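Local coordinates for protein probable zinc protease PqqL (Escherichia coli, PDB 6OFS) that probably acts as a periplasmic zinc-dependent endopeptidase of the M16 family, binding one zinc ion per subunit, at residues I507-A512 / V680-V685; Q635-T640 / A721-K726; A733-W738 / T899-P904. All blocks are in the same frame, centred on the assembly; numbering follows the deposited sequence.

Contact 1: I507-A512 / V680-V685; sequences ILAKSA and VIVGNV
Ile-507 and Val-680 open a short parallel ladder that runs on through Leu-508 beside Ile-681 and Ala-509 beside Val-682. Three backbone bonds stitch it: Ile-681 N to Ile-507 O (2.8 Å), Ala-509 N to Ile-681 O, and Gly-683 N to Ala-509 O. The short strand axes run nearly parallel (12°), and in each bridged pair the two side chains lie on the same face.

The tight packing is here. Leu-508 and Ile-681 stand as neighbours on one face, and CD2 of Leu-508 rests 3.6 Å from CB of Ile-681. With its CG beside the backbone N (chi1 -63°), Leu-508 brings that methyl over to the neighbouring strand. On the other face, Ala-509 CB meets Val-682 CG2 at 4.1 Å. Gly-683 has a positive phi of 155°, part of a backbone shape at which any side chain would collide with the carbonyl oxygen of Val-682.

Toward Lys-510 and Asn-684 the contact opens to solvent. The Asn-684 amide reaches back across: ND2 gives a bond to Ser-511 O (2.9 Å) roughly in the plane of its own amide, while the bond from Ser-511 N to OD1 is weak. CG of the exposed Lys-510 lies 3.4 Å from OD1 of Asn-684; the chain then bends at chi3, and NZ makes a long, weak ion pair with Glu-687.

Strands 495-500 and 517-524 flank this pair in a mixed sheet. Helix 687-697 covers the Leu-508 and Ile-681 face through Leu-690 and Ile-694, and helix 848-862 covers Val-682 on the other through Val-848, Leu-851 and Ala-852.

Contact 2: Q635-T640 / A721-K726; sequences QQMYET and ASVTVK
Thr-640, Met-637 and Gln-636 of the helix meet Ala-721, Val-723 and Val-725, every second residue of the strand, and no hydrogen bond crosses between them. The apolar contacts come first. CG2 of Thr-640 touches Ala-721 CB at 3.6 Å and also reaches Val-723 CG2. Met-637 bends at chi2 (-49°) and again at chi3, which carries its CE methyl to 3.6 Å from Val-723 CB as the methionine and valine run antiparallel past one another.

Polar against apolar is the second kind. The extended Gln-636 pushes the end of its amide against the valine methyls, crossing both valines at a slant, with NE2 3.5 Å from Val-723 CG1 and OE1 3.5 Å from Val-725 CG2.

Thr-640 spends its hydroxyl inside the helix: OG1 gives a bond to Gln-636 O (2.7 Å) from above the carbonyl plane, fixing the rotation that presents CG2 to the strand. A serine here, lacking CG2, would probably leave a gap beside Ala-721 CB and Val-723 CG2.

The axes of the two short segments run nearly antiparallel (162°), 10.4 Å apart. Helix 629-641 thus lies along edge strand 721-728 of a five-stranded mixed sheet, the helix-against-sheet packing of an M16 peptidase domain.

Contact 3: A733-W738 / T899-P904; sequences AQVSQW and TGVLLP
Gln-734 and Leu-902 form a hydrogen-bonded pair of an antiparallel ladder, and Ser-736 and Gly-900 form the next. Each pair is closed by two backbone bonds. In the first, Leu-902 N reaches Gln-734 O at 2.8 Å and Gln-734 N reaches Leu-902 O at 3.0 Å; in the second, Ser-736 N to Gly-900 O and Gly-900 N to Ser-736 O are both 2.8 Å. With the segment axes at 176°, the strands are almost exactly antiparallel. CA-H...O contacts supplement the ladder, among them Thr-899 CA to Ser-736 O.

Apolar packing on one face is made by the non-hydrogen-bonded pair Val-735 and Val-901. The two valines stand as neighbours with their branches level and meet CG2 to CG2 at 4.0 Å. Both set CG1 anti to the backbone N (chi1 177°), leaving CG2 as the branch that touches. At the end of the ladder, Ala-733 CB packs against Leu-903 CD2, also at 4.0 Å.

Polar side chains continue the valine face at Gln-737 and Thr-899, which likewise stand next to each other. The touch is made by the Gln-737 chain, whose CG lies 3.8 Å from Thr-899 OG1; the amide end goes on to helix 806-823, where NE2 bonds to Asn-814 OD1. On the other face the side chains of Gln-734 and Leu-902 stand together, covered by Ala-630 and Phe-633 of helix 629-641, and Trp-738 makes a cation-pi contact with Arg-641.

A mixed sheet with helices against both faces is the alpha/beta build of M16 peptidase domains; here strands 733-742 and 896-904 are two of its three inner strands, with the C-terminal strand inserted between 721-728 and 733-742.

How the contacts relate
Contacts 2 and 3 are one neighbourhood, their centres 8 Å apart. Strand 896-904 lies between 721-728 and 733-742, so the edge strand that meets helix 629-641 in contact 2 is bonded directly to strand 896-904, the second strand of contact 3: Val-725 O lies 2.7 Å from Leu-903 N and Ala-721 O 2.8 Å from Thr-899 N, both probable hydrogen bonds. Contact 1 belongs to a different, seven-stranded sheet, its centre 46 Å from each of the others and its nearest atoms about 26 Å from contact 2. In sequence, contacts 1 and 2 interlock. All three lie away from the zinc site at His-54 and His-58.

Contact 1: I507-A512 / V680-V685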
ATOM      1  N   ILE A 507       9.851  14.621  30.048  1.00 49.02           N
ATOM      2  CA  ILE A 507      10.902  15.502  30.554  1.00 50.02           C
ATOM      3  C   ILE A 507      10.738  16.861  29.866  1.00 57.36           C
ATOM      4  O   ILE A 507      10.799  16.930  28.636  1.00 57.42           O
ATOM      5  CB  ILE A 507      12.348  14.935  30.400  1.00 52.14           C
ATOM      6  CG1 ILE A 507      12.477  13.465  30.900  1.00 51.61           C
ATOM      7  CG2 ILE A 507      13.383  15.871  31.073  1.00 52.04           C
ATOM      8  CD1 ILE A 507      12.211  13.217  32.424  1.00 61.31           C
ATOM      9  N   LEU A 508      10.512  17.926  30.650  1.00 56.35           N
ATOM     10  CA  LEU A 508      10.365  19.283  30.105  1.00 57.70           C
ATOM     11  C   LEU A 508      11.564  20.168  30.405  1.00 63.50           C
ATOM     12  O   LEU A 508      12.039  20.209  31.542  1.00 63.30           O
ATOM     13  CB  LEU A 508       9.084  19.979  30.593  1.00 58.28           C
ATOM     14  CG  LEU A 508       7.747  19.364  30.194  1.00 63.47           C
ATOM     15  CD1 LEU A 508       6.613  20.073  30.896  1.00 64.90           C
ATOM     16  CD2 LEU A 508       7.518  19.428  28.689  1.00 64.60           C
ATOM     17  N   ALA A 509      12.030  20.895  29.383  1.00 62.15           N
ATOM     18  CA  ALA A 509      13.136  21.853  29.470  1.00 63.28           C
ATOM     19  C   ALA A 509      12.884  23.024  28.535  1.00 70.76           C
ATOM     20  O   ALA A 509      12.426  22.843  27.405  1.00 68.83           O
ATOM     21  CB  ALA A 509      14.460  21.190  29.117  1.00 63.45           C
ATOM     22  N   LYS A 510      13.163  24.228  29.023  1.00 72.32           N
ATOM     23  CA  LYS A 510      13.041  25.454  28.244  1.00 74.88           C
ATOM     24  C   LYS A 510      14.428  25.825  27.707  1.00 83.68           C
ATOM     25  O   LYS A 510      15.423  25.646  28.416  1.00 83.19           O
ATOM     26  CB  LYS A 510      12.463  26.590  29.115  1.00 78.27           C
ATOM     27  CG  LYS A 510      10.975  26.850  28.869  1.00 90.31           C
ATOM     28  CD  LYS A 510      10.343  27.734  29.942  1.00 97.58           C
ATOM     29  CE  LYS A 510       9.507  26.935  30.918  1.00102.80           C
ATOM     30  NZ  LYS A 510       8.827  27.805  31.915  1.00108.84           N
ATOM     31  N   SER A 511      14.509  26.291  26.454  1.00 84.51           N
ATOM     32  CA  SER A 511      15.802  26.712  25.912  1.00 86.98           C
ATOM     33  C   SER A 511      15.897  28.232  25.943  1.00 96.76           C
ATOM     34  O   SER A 511      14.983  28.910  25.455  1.00 96.76           O
ATOM     35  CB  SER A 511      16.018  26.191  24.495  1.00 90.53           C
ATOM     36  OG  SER A 511      17.324  26.521  24.045  1.00 99.63           O
ATOM     37  N   ALA A 512      16.989  28.767  26.541  1.00 97.08           N
ATOM     38  CA  ALA A 512      17.233  30.213  26.620  1.00 99.05           C
ATOM     39  C   ALA A 512      17.486  30.743  25.201  1.00106.54           C
ATOM     40  O   ALA A 512      18.269  30.156  24.438  1.00105.41           O
ATOM     41  CB  ALA A 512      18.413  30.510  27.536  1.00100.13           C
ATOM     42  N   VAL A 680      10.973  13.558  25.655  1.00 51.59           N
ATOM     43  CA  VAL A 680      11.812  14.722  25.968  1.00 51.59           C
ATOM     44  C   VAL A 680      11.307  15.925  25.139  1.00 53.98           C
ATOM     45  O   VAL A 680      11.437  15.929  23.923  1.00 52.23           O
ATOM     46  CB  VAL A 680      13.332  14.430  25.789  1.00 54.68           C
ATOM     47  CG1 VAL A 680      14.163  15.701  25.958  1.00 55.10           C
ATOM     48  CG2 VAL A 680      13.803  13.344  26.758  1.00 53.89           C
ATOM     49  N   ILE A 681      10.681  16.905  25.800  1.00 52.03           N
ATOM     50  CA  ILE A 681      10.137  18.094  25.141  1.00 52.91           C
ATOM     51  C   ILE A 681      11.000  19.320  25.479  1.00 58.42           C
ATOM     52  O   ILE A 681      11.105  19.699  26.648  1.00 58.61           O
ATOM     53  CB  ILE A 681       8.609  18.286  25.410  1.00 56.21           C
ATOM     54  CG1 ILE A 681       7.808  16.985  25.111  1.00 55.47           C
ATOM     55  CG2 ILE A 681       8.038  19.490  24.624  1.00 57.37           C
ATOM     56  CD1 ILE A 681       6.496  16.883  25.818  1.00 60.08           C
ATOM     57  N   VAL A 682      11.679  19.880  24.459  1.00 56.10           N
ATOM     58  CA  VAL A 682      12.596  21.015  24.610  1.00 57.72           C
ATOM     59  C   VAL A 682      12.151  22.211  23.753  1.00 65.79           C
ATOM     60  O   VAL A 682      12.004  22.079  22.534  1.00 64.62           O
ATOM     61  CB  VAL A 682      14.079  20.608  24.374  1.00 60.81           C
ATOM     62  CG1 VAL A 682      15.014  21.810  24.472  1.00 61.18           C
ATOM     63  CG2 VAL A 682      14.510  19.524  25.360  1.00 60.09           C
ATOM     64  N   GLY A 683      11.925  23.344  24.415  1.00 67.13           N
ATOM     65  CA  GLY A 683      11.476  24.578  23.777  1.00 70.28           C
ATOM     66  C   GLY A 683      10.731  25.535  24.688  1.00 81.66           C
ATOM     67  O   GLY A 683      10.592  25.276  25.887  1.00 82.07           O
ATOM     68  N   ASN A 684      10.240  26.658  24.116  1.00 82.89           N
ATOM     69  CA  ASN A 684       9.525  27.701  24.869  1.00 85.00           C
ATOM     70  C   ASN A 684       8.023  27.789  24.532  1.00 91.76           C
ATOM     71  O   ASN A 684       7.627  28.568  23.656  1.00 92.43           O
ATOM     72  CB  ASN A 684      10.219  29.066  24.704  1.00 86.40           C
ATOM     73  CG  ASN A 684      11.667  29.101  25.127  1.00114.79           C
ATOM     74  OD1 ASN A 684      12.104  28.369  26.023  1.00112.64           O
ATOM     75  ND2 ASN A 684      12.447  29.969  24.494  1.00105.83           N
ATOM     76  N   VAL A 685       7.193  26.987  25.233  1.00 88.62           N
ATOM     77  CA  VAL A 685       5.726  26.963  25.076  1.00 88.62           C
ATOM     78  C   VAL A 685       5.094  27.187  26.468  1.00 93.82           C
ATOM     79  O   VAL A 685       5.655  26.722  27.466  1.00 92.76           O
ATOM     80  CB  VAL A 685       5.218  25.656  24.381  1.00 91.63           C
ATOM     81  CG1 VAL A 685       3.690  25.576  24.339  1.00 91.26           C
ATOM     82  CG2 VAL A 685       5.789  25.509  22.971  1.00 91.05           C
TER

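Contact 2: Q635-T640 / A721-K726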
ATOM      1  N   GLN A 635      33.290  -7.840  10.250  1.00 51.36           N
ATOM      2  CA  GLN A 635      32.152  -8.709  10.553  1.00 50.76           C
ATOM      3  C   GLN A 635      32.658  -9.990  11.218  1.00 55.49           C
ATOM      4  O   GLN A 635      32.022 -10.483  12.153  1.00 54.72           O
ATOM      5  CB  GLN A 635      31.358  -9.025   9.263  1.00 51.34           C
ATOM      6  CG  GLN A 635      30.226 -10.052   9.396  1.00 54.18           C
ATOM      7  CD  GLN A 635      29.194  -9.731  10.461  1.00 62.27           C
ATOM      8  OE1 GLN A 635      28.811  -8.567  10.680  1.00 56.18           O
ATOM      9  NE2 GLN A 635      28.718 -10.770  11.140  1.00 41.47           N
ATOM     10  N   GLN A 636      33.802 -10.526  10.733  1.00 52.94           N
ATOM     11  CA  GLN A 636      34.411 -11.748  11.279  1.00 52.06           C
ATOM     12  C   GLN A 636      34.878 -11.470  12.706  1.00 54.11           C
ATOM     13  O   GLN A 636      34.695 -12.307  13.582  1.00 52.35           O
ATOM     14  CB  GLN A 636      35.576 -12.220  10.396  1.00 53.23           C
ATOM     15  CG  GLN A 636      35.861 -13.704  10.521  1.00 67.67           C
ATOM     16  CD  GLN A 636      37.215 -14.100   9.975  1.00 84.00           C
ATOM     17  OE1 GLN A 636      37.448 -14.125   8.764  1.00 80.37           O
ATOM     18  NE2 GLN A 636      38.132 -14.445  10.862  1.00 74.06           N
ATOM     19  N   MET A 637      35.406 -10.261  12.942  1.00 51.41           N
ATOM     20  CA  MET A 637      35.865  -9.832  14.258  1.00 52.24           C
ATOM     21  C   MET A 637      34.716  -9.649  15.245  1.00 56.43           C
ATOM     22  O   MET A 637      34.856 -10.001  16.418  1.00 56.44           O
ATOM     23  CB  MET A 637      36.724  -8.567  14.155  1.00 55.17           C
ATOM     24  CG  MET A 637      38.151  -8.843  13.684  1.00 59.73           C
ATOM     25  SD  MET A 637      39.002 -10.189  14.565  1.00 64.38           S
ATOM     26  CE  MET A 637      39.045 -11.402  13.292  1.00 61.23           C
ATOM     27  N   TYR A 638      33.581  -9.107  14.757  1.00 51.70           N
ATOM     28  CA  TYR A 638      32.352  -8.873  15.514  1.00 50.77           C
ATOM     29  C   TYR A 638      31.899 -10.217  16.084  1.00 56.05           C
ATOM     30  O   TYR A 638      31.686 -10.332  17.292  1.00 56.17           O
ATOM     31  CB  TYR A 638      31.305  -8.247  14.570  1.00 50.89           C
ATOM     32  CG  TYR A 638      29.947  -7.926  15.157  1.00 51.48           C
ATOM     33  CD1 TYR A 638      29.822  -7.093  16.268  1.00 53.41           C
ATOM     34  CD2 TYR A 638      28.779  -8.349  14.530  1.00 51.48           C
ATOM     35  CE1 TYR A 638      28.571  -6.761  16.788  1.00 52.67           C
ATOM     36  CE2 TYR A 638      27.524  -7.999  15.021  1.00 51.64           C
ATOM     37  CZ  TYR A 638      27.423  -7.209  16.154  1.00 57.72           C
ATOM     38  OH  TYR A 638      26.179  -6.878  16.643  1.00 58.32           O
ATOM     39  N   GLU A 639      31.895 -11.259  15.224  1.00 52.62           N
ATOM     40  CA  GLU A 639      31.563 -12.647  15.540  1.00 52.02           C
ATOM     41  C   GLU A 639      32.652 -13.321  16.392  1.00 56.10           C
ATOM     42  O   GLU A 639      32.416 -14.416  16.904  1.00 56.74           O
ATOM     43  CB  GLU A 639      31.345 -13.455  14.236  1.00 53.32           C
ATOM     44  CG  GLU A 639      30.087 -13.080  13.470  1.00 65.99           C
ATOM     45  CD  GLU A 639      29.786 -13.942  12.259  1.00 93.87           C
ATOM     46  OE1 GLU A 639      29.801 -13.403  11.129  1.00 98.98           O
ATOM     47  OE2 GLU A 639      29.527 -15.154  12.439  1.00 86.97           O
ATOM     48  N   THR A 640      33.846 -12.711  16.501  1.00 51.98           N
ATOM     49  CA  THR A 640      34.966 -13.263  17.266  1.00 51.78           C
ATOM     50  C   THR A 640      34.894 -12.785  18.727  1.00 54.98           C
ATOM     51  O   THR A 640      35.026 -13.594  19.642  1.00 54.85           O
ATOM     52  CB  THR A 640      36.301 -12.975  16.537  1.00 57.90           C
ATOM     53  OG1 THR A 640      36.314 -13.695  15.301  1.00 55.88           O
ATOM     54  CG2 THR A 640      37.521 -13.371  17.353  1.00 52.99           C
ATOM     55  N   ALA A 721      41.072 -14.418  21.396  1.00 60.70           N
ATOM     56  CA  ALA A 721      41.348 -14.869  20.033  1.00 60.22           C
ATOM     57  C   ALA A 721      42.322 -13.931  19.342  1.00 63.98           C
ATOM     58  O   ALA A 721      42.248 -12.725  19.534  1.00 62.82           O
ATOM     59  CB  ALA A 721      40.065 -14.993  19.237  1.00 60.52           C
ATOM     60  N   SER A 722      43.271 -14.496  18.594  1.00 62.16           N
ATOM     61  CA  SER A 722      44.275 -13.760  17.838  1.00 63.08           C
ATOM     62  C   SER A 722      44.209 -14.297  16.424  1.00 70.32           C
ATOM     63  O   SER A 722      44.875 -15.278  16.083  1.00 71.95           O
ATOM     64  CB  SER A 722      45.655 -13.932  18.455  1.00 67.25           C
ATOM     65  OG  SER A 722      45.647 -13.398  19.770  1.00 80.71           O
ATOM     66  N   VAL A 723      43.324 -13.687  15.622  1.00 66.06           N
ATOM     67  CA  VAL A 723      43.027 -14.082  14.253  1.00 65.42           C
ATOM     68  C   VAL A 723      43.867 -13.312  13.237  1.00 69.27           C
ATOM     69  O   VAL A 723      44.145 -12.126  13.428  1.00 68.45           O
ATOM     70  CB  VAL A 723      41.512 -13.917  13.972  1.00 69.19           C
ATOM     71  CG1 VAL A 723      41.092 -14.643  12.696  1.00 69.16           C
ATOM     72  CG2 VAL A 723      40.670 -14.382  15.158  1.00 68.60           C
ATOM     73  N   THR A 724      44.265 -14.007  12.156  1.00 66.71           N
ATOM     74  CA  THR A 724      44.992 -13.466  11.006  1.00 66.84           C
ATOM     75  C   THR A 724      44.260 -13.919   9.758  1.00 70.86           C
ATOM     76  O   THR A 724      44.009 -15.112   9.584  1.00 70.60           O
ATOM     77  CB  THR A 724      46.477 -13.876  10.973  1.00 73.82           C
ATOM     78  OG1 THR A 724      46.578 -15.299  10.980  1.00 76.79           O
ATOM     79  CG2 THR A 724      47.310 -13.242  12.094  1.00 67.96           C
ATOM     80  N   VAL A 725      43.883 -12.967   8.911  1.00 68.03           N
ATOM     81  CA  VAL A 725      43.162 -13.237   7.661  1.00 67.50           C
ATOM     82  C   VAL A 725      43.969 -12.673   6.487  1.00 71.57           C
ATOM     83  O   VAL A 725      44.271 -11.483   6.470  1.00 70.83           O
ATOM     84  CB  VAL A 725      41.710 -12.668   7.708  1.00 70.77           C
ATOM     85  CG1 VAL A 725      41.011 -12.796   6.362  1.00 70.65           C
ATOM     86  CG2 VAL A 725      40.882 -13.336   8.798  1.00 70.20           C
ATOM     87  N   LYS A 726      44.344 -13.530   5.531  1.00 69.59           N
ATOM     88  CA  LYS A 726      45.041 -13.112   4.317  1.00 70.26           C
ATOM     89  C   LYS A 726      43.977 -13.041   3.219  1.00 77.86           C
ATOM     90  O   LYS A 726      43.760 -14.012   2.486  1.00 77.14           O
ATOM     91  CB  LYS A 726      46.176 -14.072   3.944  1.00 71.85           C
ATOM     92  CG  LYS A 726      47.389 -13.992   4.846  1.00 82.11           C
ATOM     93  CD  LYS A 726      48.320 -15.198   4.672  1.00 93.82           C
ATOM     94  CE  LYS A 726      47.687 -16.559   4.949  1.00108.19           C
ATOM     95  NZ  LYS A 726      47.118 -16.674   6.323  1.00116.15           N
TER

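Contact 3: A733-W738 / T899-P904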
ATOM      1  N   ALA A 733      48.233  -3.594   5.701  1.00 60.43           N
ATOM      2  CA  ALA A 733      47.901  -4.468   6.824  1.00 58.91           C
ATOM      3  C   ALA A 733      46.986  -3.653   7.742  1.00 62.07           C
ATOM      4  O   ALA A 733      47.300  -2.507   8.066  1.00 62.69           O
ATOM      5  CB  ALA A 733      49.160  -4.884   7.572  1.00 59.27           C
ATOM      6  N   GLN A 734      45.842  -4.219   8.113  1.00 57.34           N
ATOM      7  CA  GLN A 734      44.884  -3.581   9.014  1.00 56.83           C
ATOM      8  C   GLN A 734      44.880  -4.392  10.322  1.00 58.25           C
ATOM      9  O   GLN A 734      44.576  -5.581  10.298  1.00 57.05           O
ATOM     10  CB  GLN A 734      43.490  -3.525   8.348  1.00 58.30           C
ATOM     11  CG  GLN A 734      42.498  -2.552   8.999  1.00 82.00           C
ATOM     12  CD  GLN A 734      41.182  -2.450   8.240  1.00 97.90           C
ATOM     13  OE1 GLN A 734      41.136  -2.097   7.045  1.00 91.81           O
ATOM     14  NE2 GLN A 734      40.077  -2.746   8.926  1.00 80.24           N
ATOM     15  N   VAL A 735      45.278  -3.764  11.441  1.00 54.50           N
ATOM     16  CA  VAL A 735      45.349  -4.400  12.767  1.00 53.36           C
ATOM     17  C   VAL A 735      44.310  -3.815  13.732  1.00 56.56           C
ATOM     18  O   VAL A 735      44.247  -2.598  13.911  1.00 56.89           O
ATOM     19  CB  VAL A 735      46.783  -4.367  13.376  1.00 56.73           C
ATOM     20  CG1 VAL A 735      46.812  -4.960  14.782  1.00 55.91           C
ATOM     21  CG2 VAL A 735      47.783  -5.091  12.480  1.00 56.76           C
ATOM     22  N   SER A 736      43.534  -4.693  14.382  1.00 51.71           N
ATOM     23  CA  SER A 736      42.546  -4.309  15.388  1.00 51.01           C
ATOM     24  C   SER A 736      42.762  -5.095  16.687  1.00 54.53           C
ATOM     25  O   SER A 736      42.884  -6.327  16.650  1.00 54.74           O
ATOM     26  CB  SER A 736      41.127  -4.530  14.869  1.00 52.18           C
ATOM     27  OG  SER A 736      40.899  -3.767  13.700  1.00 59.04           O
ATOM     28  N   GLN A 737      42.820  -4.384  17.827  1.00 49.05           N
ATOM     29  CA  GLN A 737      42.960  -5.017  19.139  1.00 47.78           C
ATOM     30  C   GLN A 737      41.909  -4.461  20.090  1.00 51.53           C
ATOM     31  O   GLN A 737      41.811  -3.250  20.280  1.00 51.94           O
ATOM     32  CB  GLN A 737      44.381  -4.866  19.710  1.00 48.96           C
ATOM     33  CG  GLN A 737      44.582  -5.594  21.046  1.00 50.79           C
ATOM     34  CD  GLN A 737      45.938  -5.343  21.651  1.00 60.75           C
ATOM     35  OE1 GLN A 737      46.861  -6.161  21.528  1.00 57.11           O
ATOM     36  NE2 GLN A 737      46.089  -4.202  22.321  1.00 42.92           N
ATOM     37  N   TRP A 738      41.089  -5.351  20.630  1.00 48.47           N
ATOM     38  CA  TRP A 738      40.040  -5.025  21.592  1.00 48.36           C
ATOM     39  C   TRP A 738      40.428  -5.595  22.926  1.00 51.50           C
ATOM     40  O   TRP A 738      40.796  -6.762  23.026  1.00 50.67           O
ATOM     41  CB  TRP A 738      38.693  -5.628  21.193  1.00 47.00           C
ATOM     42  CG  TRP A 738      37.922  -4.853  20.171  1.00 48.15           C
ATOM     43  CD1 TRP A 738      36.969  -3.904  20.411  1.00 51.06           C
ATOM     44  CD2 TRP A 738      37.905  -5.096  18.762  1.00 48.05           C
ATOM     45  NE1 TRP A 738      36.383  -3.513  19.230  1.00 50.47           N
ATOM     46  CE2 TRP A 738      36.941  -4.229  18.199  1.00 52.18           C
ATOM     47  CE3 TRP A 738      38.596  -5.983  17.917  1.00 49.56           C
ATOM     48  CZ2 TRP A 738      36.700  -4.175  16.817  1.00 51.63           C
ATOM     49  CZ3 TRP A 738      38.342  -5.942  16.551  1.00 51.32           C
ATOM     50  CH2 TRP A 738      37.410  -5.042  16.013  1.00 51.92           C
ATOM     51  N   THR A 899      42.251  -9.980  19.101  1.00 50.08           N
ATOM     52  CA  THR A 899      43.159  -9.419  18.112  1.00 49.93           C
ATOM     53  C   THR A 899      42.831  -9.922  16.723  1.00 55.74           C
ATOM     54  O   THR A 899      42.555 -11.108  16.536  1.00 56.27           O
ATOM     55  CB  THR A 899      44.604  -9.649  18.537  1.00 49.55           C
ATOM     56  OG1 THR A 899      44.710  -9.243  19.905  1.00 46.70           O
ATOM     57  CG2 THR A 899      45.606  -8.848  17.684  1.00 45.14           C
ATOM     58  N   GLY A 900      42.837  -8.995  15.776  1.00 52.15           N
ATOM     59  CA  GLY A 900      42.537  -9.271  14.385  1.00 52.27           C
ATOM     60  C   GLY A 900      43.501  -8.572  13.467  1.00 58.30           C
ATOM     61  O   GLY A 900      43.728  -7.365  13.589  1.00 59.29           O
ATOM     62  N   VAL A 901      44.081  -9.337  12.548  1.00 54.55           N
ATOM     63  CA  VAL A 901      45.038  -8.833  11.574  1.00 53.65           C
ATOM     64  C   VAL A 901      44.544  -9.189  10.179  1.00 56.01           C
ATOM     65  O   VAL A 901      44.327 -10.371   9.885  1.00 54.29           O
ATOM     66  CB  VAL A 901      46.462  -9.389  11.857  1.00 57.89           C
ATOM     67  CG1 VAL A 901      47.442  -8.928  10.803  1.00 58.05           C
ATOM     68  CG2 VAL A 901      46.953  -8.978  13.246  1.00 57.94           C
ATOM     69  N   LEU A 902      44.326  -8.166   9.332  1.00 53.31           N
ATOM     70  CA  LEU A 902      43.925  -8.371   7.938  1.00 53.15           C
ATOM     71  C   LEU A 902      45.157  -8.104   7.104  1.00 58.00           C
ATOM     72  O   LEU A 902      45.692  -6.995   7.123  1.00 56.96           O
ATOM     73  CB  LEU A 902      42.709  -7.523   7.494  1.00 52.62           C
ATOM     74  CG  LEU A 902      42.224  -7.677   6.029  1.00 56.25           C
ATOM     75  CD1 LEU A 902      41.918  -9.135   5.665  1.00 56.49           C
ATOM     76  CD2 LEU A 902      40.993  -6.848   5.775  1.00 56.35           C
ATOM     77  N   LEU A 903      45.649  -9.156   6.440  1.00 55.82           N
ATOM     78  CA  LEU A 903      46.880  -9.116   5.658  1.00 56.49           C
ATOM     79  C   LEU A 903      46.653  -9.310   4.178  1.00 62.00           C
ATOM     80  O   LEU A 903      45.650  -9.919   3.802  1.00 60.77           O
ATOM     81  CB  LEU A 903      47.837 -10.220   6.158  1.00 56.04           C
ATOM     82  CG  LEU A 903      48.400 -10.042   7.549  1.00 59.93           C
ATOM     83  CD1 LEU A 903      48.989 -11.333   8.057  1.00 59.39           C
ATOM     84  CD2 LEU A 903      49.401  -8.880   7.611  1.00 62.50           C
ATOM     85  N   PRO A 904      47.619  -8.903   3.318  1.00 60.89           N
ATOM     86  CA  PRO A 904      47.481  -9.190   1.884  1.00 61.45           C
ATOM     87  C   PRO A 904      47.546 -10.701   1.609  1.00 66.44           C
ATOM     88  O   PRO A 904      48.015 -11.463   2.464  1.00 66.01           O
ATOM     89  CB  PRO A 904      48.656  -8.428   1.254  1.00 63.58           C
ATOM     90  CG  PRO A 904      49.077  -7.434   2.297  1.00 67.81           C
ATOM     91  CD  PRO A 904      48.871  -8.166   3.577  1.00 63.00           C
TER